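PDB 5H5O: diguanylate cyclase from Xanthomonas campestris pv. campestris, which binds cyclic GMP through a cyclic nucleotide-binding domain, the part present here, and probably makes cyclic di-GMP from two GTP through its GGDEF domain. Local coordinates for residues R21-G26 against S88-L93. Sequence-based numbering, arbitrary orientation.
Sequences REIAAG and SRLIEL
Arg21 and Leu90 pair antiparallel across strands 19-23 and 88-93, with backbone bonds from Arg21 N to Leu90 O and Leu90 N to Arg21 O, both 2.9 Å. Ile23 and Ser88 form the next hydrogen-bonded pair, Ser88 N to Ile23 O (2.8 Å) and Ile23 N to Ser88 O. Between them Glu22 and Arg89 make a non-hydrogen-bonded pair, where Arg89 CA approaches Arg21 O in a CA-H...O contact.

Charge joins side chains on both faces of the sheet. Arg21 grips the Glu92 carboxylate side-on with two nitrogens: NE reaches OE1 at 2.9 Å, and NH2 meets OE2 at 2.9 Å, almost straight (171°). The guanidinium offers its edge, but both oxygens are approached from above the carboxylate plane, the planes 37° apart. Bends at chi2 (58°) and chi3 turn the arginine onto its partner, and two bonds restrict its rotation. On the other face, Glu22 and Arg89 run side by side, their long chains suiting an exposed surface; Glu22 OE2 and Arg89 NH2 make only a long salt bridge of 4.0 Å.

Apolar contact lies on the Arg21 face. CG2 of Ile23 lies against Ser88 CB (3.9 Å) and, more loosely, Leu90 CD1; Ile23 and Leu90, branched and apolar, suit the face turned to Leu29, which both touch. Small Ser88 is buried, its OG satisfied by Gln46 N and Val86 O.

Strand 19-23 is outermost, within this chain, in a four-stranded antiparallel sheet of the jelly-roll beta-barrel characteristic of cyclic nucleotide-binding domains; the bound cyclic GMP lies about 12 Å from the side chain of Leu90.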
loop_
_atom_site.group_PDB
_atom_site.type_symbol
_atom_site.label_atom_id
_atom_site.label_comp_id
_atom_site.label_asym_id
_atom_site.label_seq_id
_atom_site.Cartn_x
_atom_site.Cartn_y
_atom_site.Cartn_z
ATOM N N ARG A 21 -16.596 -16.695 -9.321
ATOM C CA ARG A 21 -17.484 -15.887 -10.130
ATOM C C ARG A 21 -17.147 -16.156 -11.589
ATOM O O ARG A 21 -15.987 -16.066 -11.998
ATOM C CB ARG A 21 -17.285 -14.406 -9.775
ATOM C CG ARG A 21 -18.502 -13.519 -9.967
ATOM C CD ARG A 21 -19.702 -13.988 -9.153
ATOM N NE ARG A 21 -19.821 -13.383 -7.824
ATOM C CZ ARG A 21 -20.906 -13.508 -7.057
ATOM N NH1 ARG A 21 -21.949 -14.202 -7.497
ATOM N NH2 ARG A 21 -20.967 -12.946 -5.858
ATOM N N GLU A 22 -18.157 -16.513 -12.369
ATOM C CA GLU A 22 -17.960 -16.704 -13.797
ATOM C C GLU A 22 -18.381 -15.447 -14.501
ATOM O O GLU A 22 -19.338 -14.794 -14.097
ATOM C CB GLU A 22 -18.788 -17.885 -14.307
ATOM C CG GLU A 22 -18.256 -19.225 -13.847
ATOM C CD GLU A 22 -19.214 -20.363 -14.117
ATOM O OE1 GLU A 22 -20.118 -20.196 -14.963
ATOM O OE2 GLU A 22 -19.060 -21.425 -13.472
ATOM N N ILE A 23 -17.658 -15.076 -15.542
ATOM C CA ILE A 23 -18.061 -13.910 -16.284
ATOM C C ILE A 23 -17.852 -14.131 -17.773
ATOM O O ILE A 23 -16.791 -14.580 -18.211
ATOM C CB ILE A 23 -17.415 -12.601 -15.724
ATOM C CG1 ILE A 23 -17.849 -11.395 -16.553
ATOM C CG2 ILE A 23 -15.889 -12.710 -15.598
ATOM C CD1 ILE A 23 -17.014 -10.159 -16.286
ATOM N N ALA A 24 -18.895 -13.871 -18.549
ATOM C CA ALA A 24 -18.850 -14.169 -19.978
ATOM C C ALA A 24 -17.998 -13.164 -20.742
ATOM O O ALA A 24 -17.828 -12.017 -20.310
ATOM C CB ALA A 24 -20.276 -14.237 -20.566
ATOM N N ALA A 25 -17.464 -13.613 -21.875
ATOM C CA ALA A 25 -16.776 -12.755 -22.829
ATOM C C ALA A 25 -17.600 -11.509 -23.145
ATOM O O ALA A 25 -18.776 -11.605 -23.481
ATOM C CB ALA A 25 -16.494 -13.529 -24.103
ATOM N N GLY A 26 -16.984 -10.338 -23.024
ATOM C CA GLY A 26 -17.660 -9.094 -23.338
ATOM C C GLY A 26 -18.386 -8.445 -22.177
ATOM O O GLY A 26 -18.757 -7.280 -22.255
ATOM N N SER A 88 -14.273 -15.833 -18.531
ATOM C CA SER A 88 -13.270 -15.798 -17.481
ATOM C C SER A 88 -13.826 -16.309 -16.172
ATOM O O SER A 88 -15.038 -16.327 -15.961
ATOM C CB SER A 88 -12.753 -14.365 -17.302
ATOM O OG SER A 88 -11.961 -13.988 -18.404
ATOM N N ARG A 89 -12.938 -16.726 -15.283
ATOM C CA ARG A 89 -13.366 -17.104 -13.943
ATOM C C ARG A 89 -12.489 -16.357 -12.962
ATOM O O ARG A 89 -11.288 -16.197 -13.192
ATOM C CB ARG A 89 -13.242 -18.609 -13.713
ATOM C CG ARG A 89 -14.221 -19.464 -14.480
ATOM C CD ARG A 89 -13.882 -20.920 -14.261
ATOM N NE ARG A 89 -15.035 -21.781 -14.449
ATOM C CZ ARG A 89 -14.982 -23.107 -14.424
ATOM N NH1 ARG A 89 -13.821 -23.712 -14.217
ATOM N NH2 ARG A 89 -16.086 -23.819 -14.611
ATOM N N LEU A 90 -13.102 -15.917 -11.866
ATOM C CA LEU A 90 -12.455 -15.043 -10.903
ATOM C C LEU A 90 -12.672 -15.540 -9.494
ATOM O O LEU A 90 -13.712 -16.129 -9.188
ATOM C CB LEU A 90 -13.050 -13.640 -10.996
ATOM C CG LEU A 90 -13.135 -12.930 -12.347
ATOM C CD1 LEU A 90 -13.796 -11.575 -12.194
ATOM C CD2 LEU A 90 -11.764 -12.751 -12.943
ATOM N N ILE A 91 -11.691 -15.293 -8.630
ATOM C CA ILE A 91 -11.953 -15.306 -7.191
ATOM C C ILE A 91 -12.456 -13.919 -6.803
ATOM O O ILE A 91 -11.820 -12.904 -7.104
ATOM C CB ILE A 91 -10.692 -15.610 -6.374
ATOM C CG1 ILE A 91 -10.195 -17.032 -6.671
ATOM C CG2 ILE A 91 -10.960 -15.409 -4.859
ATOM C CD1 ILE A 91 -8.714 -17.194 -6.389
ATOM N N GLU A 92 -13.616 -13.877 -6.161
ATOM C CA GLU A 92 -14.162 -12.630 -5.649
ATOM C C GLU A 92 -14.032 -12.602 -4.125
ATOM O O GLU A 92 -14.556 -13.472 -3.432
ATOM C CB GLU A 92 -15.612 -12.490 -6.075
ATOM C CG GLU A 92 -16.340 -11.268 -5.545
ATOM C CD GLU A 92 -17.789 -11.235 -6.006
ATOM O OE1 GLU A 92 -18.034 -11.152 -7.226
ATOM O OE2 GLU A 92 -18.682 -11.301 -5.144
ATOM N N LEU A 93 -13.328 -11.594 -3.615
ATOM C CA LEU A 93 -13.064 -11.475 -2.186
ATOM C C LEU A 93 -13.717 -10.207 -1.625
ATOM O O LEU A 93 -13.323 -9.094 -1.959
ATOM C CB LEU A 93 -11.555 -11.444 -1.977
ATOM C CG LEU A 93 -10.830 -11.930 -0.717
ATOM C CD1 LEU A 93 -10.598 -10.801 0.210
ATOM C CD2 LEU A 93 -11.491 -13.121 -0.000
#